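Local coordinates for protein monomethylamine methyltransferase MtmB1 (Methanosarcina barkeri, PDB 1NTH) that transfers the methyl group of monomethylamine to the corrinoid cofactor of its partner protein MtmC, feeding methylamine into methanogenesis, at residues K56-M59 with E60-F63; G66-M69 with L70-G74. All blocks are in the same frame, centred on the assembly; numbering follows the deposited sequence.

Contact 1 of 2, residues K56-M59 with E60-F63; sequences KDMM and EKLF
The carbonyl oxygen of D57 is gripped twice: K61 N donates to D57 O at 3.2 Å, and a water donates to the same oxygen at 3.0 Å. This is the opening of the alpha-helix 56-73, where D55, just before the helix, accepts through OD1 from M58 N in the first turn. The water also donates to E60 OE1 at 3.2 Å, so it ties the backbone of one turn to the carboxylate of the next. The helical bonds beside it are E60 N to K56 O, L62 N to M58 O and F63 N to M59 O. K61 folds back along the turn: CG lies beside the backbone N (chi1 -67°), which lays it against D57 O at 3.4 Å, and a bend at chi3 carries the chain on across M58. NZ hydrogen-bonds to Y43 O, which anchors the amine end. Replacing K61 by an alanine is likely to deprive the Y43 carbonyl of this donor and uncover one flank of the M58 thioether. On the buried side, L62 packs on helix 271-288, and the F63 ring meets F325. M58, bent at chi2 and chi3, sets SD 3.7 Å from K61 CE.

Contact 2 of 2, residues G66-M69 with L70-G74; sequences GFEM and LLECG
In four backbone bonds each N-H donates to the carbonyl four residues earlier: L70 N to G66 O, L71 N to F67 O, E72 N to E68 O and C73 N to M69 O. The shortest of them is E72 N to E68 O at 2.8 Å. They form the last full turns of alpha-helix 56-73, which ends at G74, where phi turns positive (91°) and the chain heads into strand 75-77. At these backbone angles a CB on G74 would collide with the C73 carbonyl oxygen, so glycine suits this exit; G74 N still makes a weak bond back to L70 O.

The side chains pair at the same four-residue spacing. In the conformer modelled here, M69 CE lies 3.7 Å from C73 SG, an apolar contact beside K35 of helix 24-42. M69 bends at chi2 (77°) and then runs straight, which brings its methyl end up to the thiol. On the more open side E68 and E72, each in one of two conformers, appear to cross at an angle, touching through their methylenes, E68 CG to E72 CG at 3.8 Å. As modelled, their carboxylates are nearly perpendicular, 87° between planes, with E68 OE2 and E72 OE2 5.5 Å apart. E68 OE1 also bonds to Y43 OH, and its salt bridge to K42 NZ probably eases the repulsion between the two carboxylates. L70 packs on helix 271-288, which lies between strands 255-259 and 293-300 of the TIM barrel, while F67 packs on helix 88-95 and its ring meets W92. L71 belongs to that same face: its CD2 sits at the edge of the F67 ring, near the ring plane, 4.3 Å from CE2.

Contacts 1 and 2 are successive parts of one helix, 56-73, their centres about 16 Å apart. Contact 1 starts it and is partly buried, with charged and water-bridged groups facing outward; contact 2 finishes it and is mostly buried, its pairings largely apolar. Both lean on helix 271-288, through L62 and F63 in the first and M69 and L70 in the second. Their other neighbours differ: helix 309-325 beside contact 1, helices 24-42 and 88-95 beside contact 2. Y43 is shared, since its backbone oxygen takes the amine of K61 while its hydroxyl bonds to E68, so one residue touches two places about two turns apart on the helix.

Contact 1 of 2, residues K56-M59 with E60-F63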
ATOM      1  N   LYS A  56     -13.134 -47.992  -7.104  1.00 27.44           N
ATOM      2  CA  LYS A  56     -13.453 -46.843  -7.939  1.00 28.83           C
ATOM      3  C   LYS A  56     -14.838 -46.904  -8.573  1.00 27.46           C
ATOM      4  O   LYS A  56     -15.450 -45.866  -8.823  1.00 27.73           O
ATOM      5  CB  LYS A  56     -12.382 -46.652  -9.021  1.00 29.96           C
ATOM      6  CG  LYS A  56     -12.603 -45.435  -9.904  0.50 31.57           C
ATOM      7  CD  LYS A  56     -11.509 -45.304 -10.953  0.50 33.83           C
ATOM      8  CE  LYS A  56     -11.740 -44.087 -11.836  0.50 34.74           C
ATOM      9  NZ  LYS A  56     -10.685 -43.948 -12.879  0.50 37.20           N
ATOM     10  N   ASP A  57     -15.335 -48.109  -8.835  1.00 27.09           N
ATOM     11  CA  ASP A  57     -16.662 -48.248  -9.426  1.00 27.29           C
ATOM     12  C   ASP A  57     -17.721 -47.750  -8.447  1.00 24.68           C
ATOM     13  O   ASP A  57     -18.655 -47.047  -8.833  1.00 23.19           O
ATOM     14  CB  ASP A  57     -16.935 -49.710  -9.797  0.50 29.66           C
ATOM     15  CG  ASP A  57     -16.041 -50.204 -10.919  0.50 31.87           C
ATOM     16  OD1 ASP A  57     -15.991 -49.540 -11.975  0.50 32.22           O
ATOM     17  OD2 ASP A  57     -15.393 -51.259 -10.747  0.50 33.79           O
ATOM     18  N   MET A  58     -17.568 -48.122  -7.180  1.00 22.91           N
ATOM     19  CA  MET A  58     -18.505 -47.707  -6.144  1.00 22.10           C
ATOM     20  C   MET A  58     -18.383 -46.197  -5.935  1.00 21.68           C
ATOM     21  O   MET A  58     -19.378 -45.506  -5.707  1.00 20.79           O
ATOM     22  CB  MET A  58     -18.207 -48.446  -4.836  1.00 21.46           C
ATOM     23  CG  MET A  58     -19.245 -48.247  -3.739  1.00 23.24           C
ATOM     24  SD  MET A  58     -20.876 -48.887  -4.195  1.00 25.68           S
ATOM     25  CE  MET A  58     -20.628 -50.645  -3.926  1.00 25.66           C
ATOM     26  N   MET A  59     -17.157 -45.686  -6.024  1.00 20.89           N
ATOM     27  CA  MET A  59     -16.922 -44.257  -5.852  1.00 20.27           C
ATOM     28  C   MET A  59     -17.598 -43.463  -6.961  1.00 19.75           C
ATOM     29  O   MET A  59     -18.188 -42.413  -6.708  1.00 18.78           O
ATOM     30  CB  MET A  59     -15.420 -43.967  -5.840  1.00 20.68           C
ATOM     31  CG  MET A  59     -14.717 -44.502  -4.607  1.00 20.56           C
ATOM     32  SD  MET A  59     -12.925 -44.459  -4.777  1.00 24.72           S
ATOM     33  CE  MET A  59     -12.642 -42.687  -4.796  1.00 20.98           C
ATOM     34  N   GLU A  60     -17.515 -43.964  -8.191  1.00 20.01           N
ATOM     35  CA  GLU A  60     -18.138 -43.278  -9.313  1.00 20.90           C
ATOM     36  C   GLU A  60     -19.653 -43.245  -9.143  1.00 19.56           C
ATOM     37  O   GLU A  60     -20.299 -42.259  -9.493  1.00 19.51           O
ATOM     38  CB  GLU A  60     -17.772 -43.953 -10.637  1.00 23.19           C
ATOM     39  CG  GLU A  60     -18.493 -43.354 -11.834  1.00 30.66           C
ATOM     40  CD  GLU A  60     -17.917 -43.813 -13.159  1.00 35.67           C
ATOM     41  OE1 GLU A  60     -17.606 -45.016 -13.291  1.00 39.24           O
ATOM     42  OE2 GLU A  60     -17.785 -42.968 -14.071  1.00 38.73           O
ATOM     43  N   LYS A  61     -20.224 -44.317  -8.606  1.00 19.30           N
ATOM     44  CA  LYS A  61     -21.667 -44.343  -8.390  1.00 19.22           C
ATOM     45  C   LYS A  61     -22.041 -43.349  -7.292  1.00 19.37           C
ATOM     46  O   LYS A  61     -23.088 -42.708  -7.359  1.00 19.67           O
ATOM     47  CB  LYS A  61     -22.128 -45.755  -8.022  1.00 22.11           C
ATOM     48  CG  LYS A  61     -21.978 -46.740  -9.173  1.00 25.52           C
ATOM     49  CD  LYS A  61     -22.641 -48.075  -8.877  1.00 27.86           C
ATOM     50  CE  LYS A  61     -22.005 -48.769  -7.687  1.00 31.69           C
ATOM     51  NZ  LYS A  61     -22.712 -50.043  -7.354  1.00 34.81           N
ATOM     52  N   LEU A  62     -21.179 -43.216  -6.289  1.00 19.01           N
ATOM     53  CA  LEU A  62     -21.430 -42.269  -5.207  1.00 18.45           C
ATOM     54  C   LEU A  62     -21.393 -40.848  -5.765  1.00 17.81           C
ATOM     55  O   LEU A  62     -22.192 -39.999  -5.376  1.00 17.66           O
ATOM     56  CB  LEU A  62     -20.382 -42.415  -4.099  1.00 18.02           C
ATOM     57  CG  LEU A  62     -20.383 -41.314  -3.029  1.00 17.96           C
ATOM     58  CD1 LEU A  62     -21.756 -41.223  -2.369  1.00 18.83           C
ATOM     59  CD2 LEU A  62     -19.304 -41.603  -1.988  1.00 17.92           C
ATOM     60  N   PHE A  63     -20.463 -40.588  -6.679  1.00 18.24           N
ATOM     61  CA  PHE A  63     -20.369 -39.258  -7.267  1.00 18.49           C
ATOM     62  C   PHE A  63     -21.637 -38.958  -8.057  1.00 19.07           C
ATOM     63  O   PHE A  63     -22.213 -37.874  -7.939  1.00 18.13           O
ATOM     64  CB  PHE A  63     -19.156 -39.151  -8.195  1.00 19.40           C
ATOM     65  CG  PHE A  63     -19.033 -37.811  -8.865  1.00 21.45           C
ATOM     66  CD1 PHE A  63     -18.706 -36.678  -8.127  1.00 21.58           C
ATOM     67  CD2 PHE A  63     -19.292 -37.673 -10.224  1.00 23.20           C
ATOM     68  CE1 PHE A  63     -18.633 -35.426  -8.735  1.00 21.99           C
ATOM     69  CE2 PHE A  63     -19.222 -36.424 -10.842  1.00 24.16           C
ATOM     70  CZ  PHE A  63     -18.894 -35.300 -10.092  1.00 22.86           C
TER
HETATM   71  O   HOH W   1     -19.468 -47.070 -11.704  1.00 35.20           O

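Contact 2 of 2, residues G66-M69 with L70-G74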
ATOM      1  N   GLY A  66     -24.494 -38.234  -5.688  1.00 18.33           N
ATOM      2  CA  GLY A  66     -24.414 -36.903  -5.111  1.00 18.01           C
ATOM      3  C   GLY A  66     -24.821 -35.827  -6.104  1.00 17.52           C
ATOM      4  O   GLY A  66     -25.520 -34.875  -5.754  1.00 18.36           O
ATOM      5  N   PHE A  67     -24.372 -35.978  -7.347  1.00 17.49           N
ATOM      6  CA  PHE A  67     -24.695 -35.033  -8.408  1.00 17.98           C
ATOM      7  C   PHE A  67     -26.208 -35.040  -8.633  1.00 18.94           C
ATOM      8  O   PHE A  67     -26.842 -33.987  -8.712  1.00 17.43           O
ATOM      9  CB  PHE A  67     -23.984 -35.441  -9.704  1.00 18.99           C
ATOM     10  CG  PHE A  67     -24.121 -34.443 -10.827  1.00 19.49           C
ATOM     11  CD1 PHE A  67     -23.041 -33.645 -11.201  1.00 21.45           C
ATOM     12  CD2 PHE A  67     -25.318 -34.315 -11.527  1.00 20.62           C
ATOM     13  CE1 PHE A  67     -23.153 -32.738 -12.254  1.00 21.24           C
ATOM     14  CE2 PHE A  67     -25.442 -33.410 -12.581  1.00 22.47           C
ATOM     15  CZ  PHE A  67     -24.355 -32.619 -12.948  1.00 21.17           C
ATOM     16  N   GLU A  68     -26.782 -36.237  -8.725  1.00 19.72           N
ATOM     17  CA  GLU A  68     -28.216 -36.369  -8.966  1.00 20.04           C
ATOM     18  C   GLU A  68     -29.043 -35.846  -7.798  1.00 19.13           C
ATOM     19  O   GLU A  68     -30.125 -35.291  -7.994  1.00 18.68           O
ATOM     20  CB  GLU A  68     -28.567 -37.836  -9.232  0.65 22.00           C
ATOM     21  CG  GLU A  68     -29.921 -38.036  -9.900  0.65 24.40           C
ATOM     22  CD  GLU A  68     -30.234 -39.499 -10.166  0.65 26.47           C
ATOM     23  OE1 GLU A  68     -29.304 -40.258 -10.522  0.65 25.95           O
ATOM     24  OE2 GLU A  68     -31.414 -39.887 -10.031  0.65 26.67           O
ATOM     25  N   MET A  69     -28.539 -36.022  -6.583  1.00 17.43           N
ATOM     26  CA  MET A  69     -29.236 -35.525  -5.404  1.00 18.50           C
ATOM     27  C   MET A  69     -29.394 -34.010  -5.527  1.00 18.88           C
ATOM     28  O   MET A  69     -30.483 -33.463  -5.348  1.00 19.27           O
ATOM     29  CB  MET A  69     -28.415 -35.859  -4.155  0.60 17.86           C
ATOM     30  CG  MET A  69     -29.045 -35.454  -2.833  0.60 18.03           C
ATOM     31  SD  MET A  69     -30.355 -36.579  -2.310  0.60 18.85           S
ATOM     32  CE  MET A  69     -31.052 -35.671  -0.946  0.60 16.82           C
ATOM     33  N   LEU A  70     -28.298 -33.327  -5.836  1.00 17.65           N
ATOM     34  CA  LEU A  70     -28.337 -31.876  -5.966  1.00 17.75           C
ATOM     35  C   LEU A  70     -29.223 -31.430  -7.124  1.00 17.10           C
ATOM     36  O   LEU A  70     -30.016 -30.498  -6.988  1.00 18.49           O
ATOM     37  CB  LEU A  70     -26.918 -31.330  -6.165  1.00 17.49           C
ATOM     38  CG  LEU A  70     -26.783 -29.805  -6.173  1.00 17.83           C
ATOM     39  CD1 LEU A  70     -27.253 -29.227  -4.842  1.00 18.49           C
ATOM     40  CD2 LEU A  70     -25.323 -29.435  -6.427  1.00 18.72           C
ATOM     41  N   LEU A  71     -29.091 -32.103  -8.261  1.00 17.68           N
ATOM     42  CA  LEU A  71     -29.867 -31.765  -9.447  1.00 18.60           C
ATOM     43  C   LEU A  71     -31.376 -31.962  -9.292  1.00 20.03           C
ATOM     44  O   LEU A  71     -32.167 -31.112  -9.706  1.00 19.94           O
ATOM     45  CB  LEU A  71     -29.376 -32.589 -10.639  1.00 18.13           C
ATOM     46  CG  LEU A  71     -30.183 -32.425 -11.931  1.00 19.57           C
ATOM     47  CD1 LEU A  71     -30.070 -30.993 -12.445  1.00 20.50           C
ATOM     48  CD2 LEU A  71     -29.674 -33.404 -12.973  1.00 21.24           C
ATOM     49  N   GLU A  72     -31.772 -33.078  -8.692  1.00 21.67           N
ATOM     50  CA  GLU A  72     -33.195 -33.389  -8.533  1.00 23.77           C
ATOM     51  C   GLU A  72     -33.890 -32.681  -7.369  1.00 23.82           C
ATOM     52  O   GLU A  72     -35.055 -32.297  -7.481  1.00 24.41           O
ATOM     53  CB  GLU A  72     -33.387 -34.896  -8.396  0.70 26.08           C
ATOM     54  CG  GLU A  72     -32.955 -35.683  -9.618  0.70 29.76           C
ATOM     55  CD  GLU A  72     -33.739 -35.309 -10.862  0.70 33.19           C
ATOM     56  OE1 GLU A  72     -34.985 -35.311 -10.801  0.70 34.86           O
ATOM     57  OE2 GLU A  72     -33.109 -35.023 -11.904  0.70 35.11           O
ATOM     58  N   CYS A  73     -33.183 -32.503  -6.258  1.00 22.29           N
ATOM     59  CA  CYS A  73     -33.762 -31.849  -5.089  1.00 22.14           C
ATOM     60  C   CYS A  73     -33.677 -30.336  -5.132  1.00 22.39           C
ATOM     61  O   CYS A  73     -34.676 -29.639  -4.958  1.00 21.26           O
ATOM     62  CB  CYS A  73     -33.072 -32.320  -3.810  1.00 22.88           C
ATOM     63  SG  CYS A  73     -33.382 -34.034  -3.385  1.00 25.67           S
ATOM     64  N   GLY A  74     -32.469 -29.835  -5.358  1.00 21.41           N
ATOM     65  CA  GLY A  74     -32.262 -28.403  -5.371  1.00 20.32           C
ATOM     66  C   GLY A  74     -31.897 -27.978  -3.961  1.00 18.25           C
ATOM     67  O   GLY A  74     -31.507 -28.812  -3.135  1.00 19.20           O
TER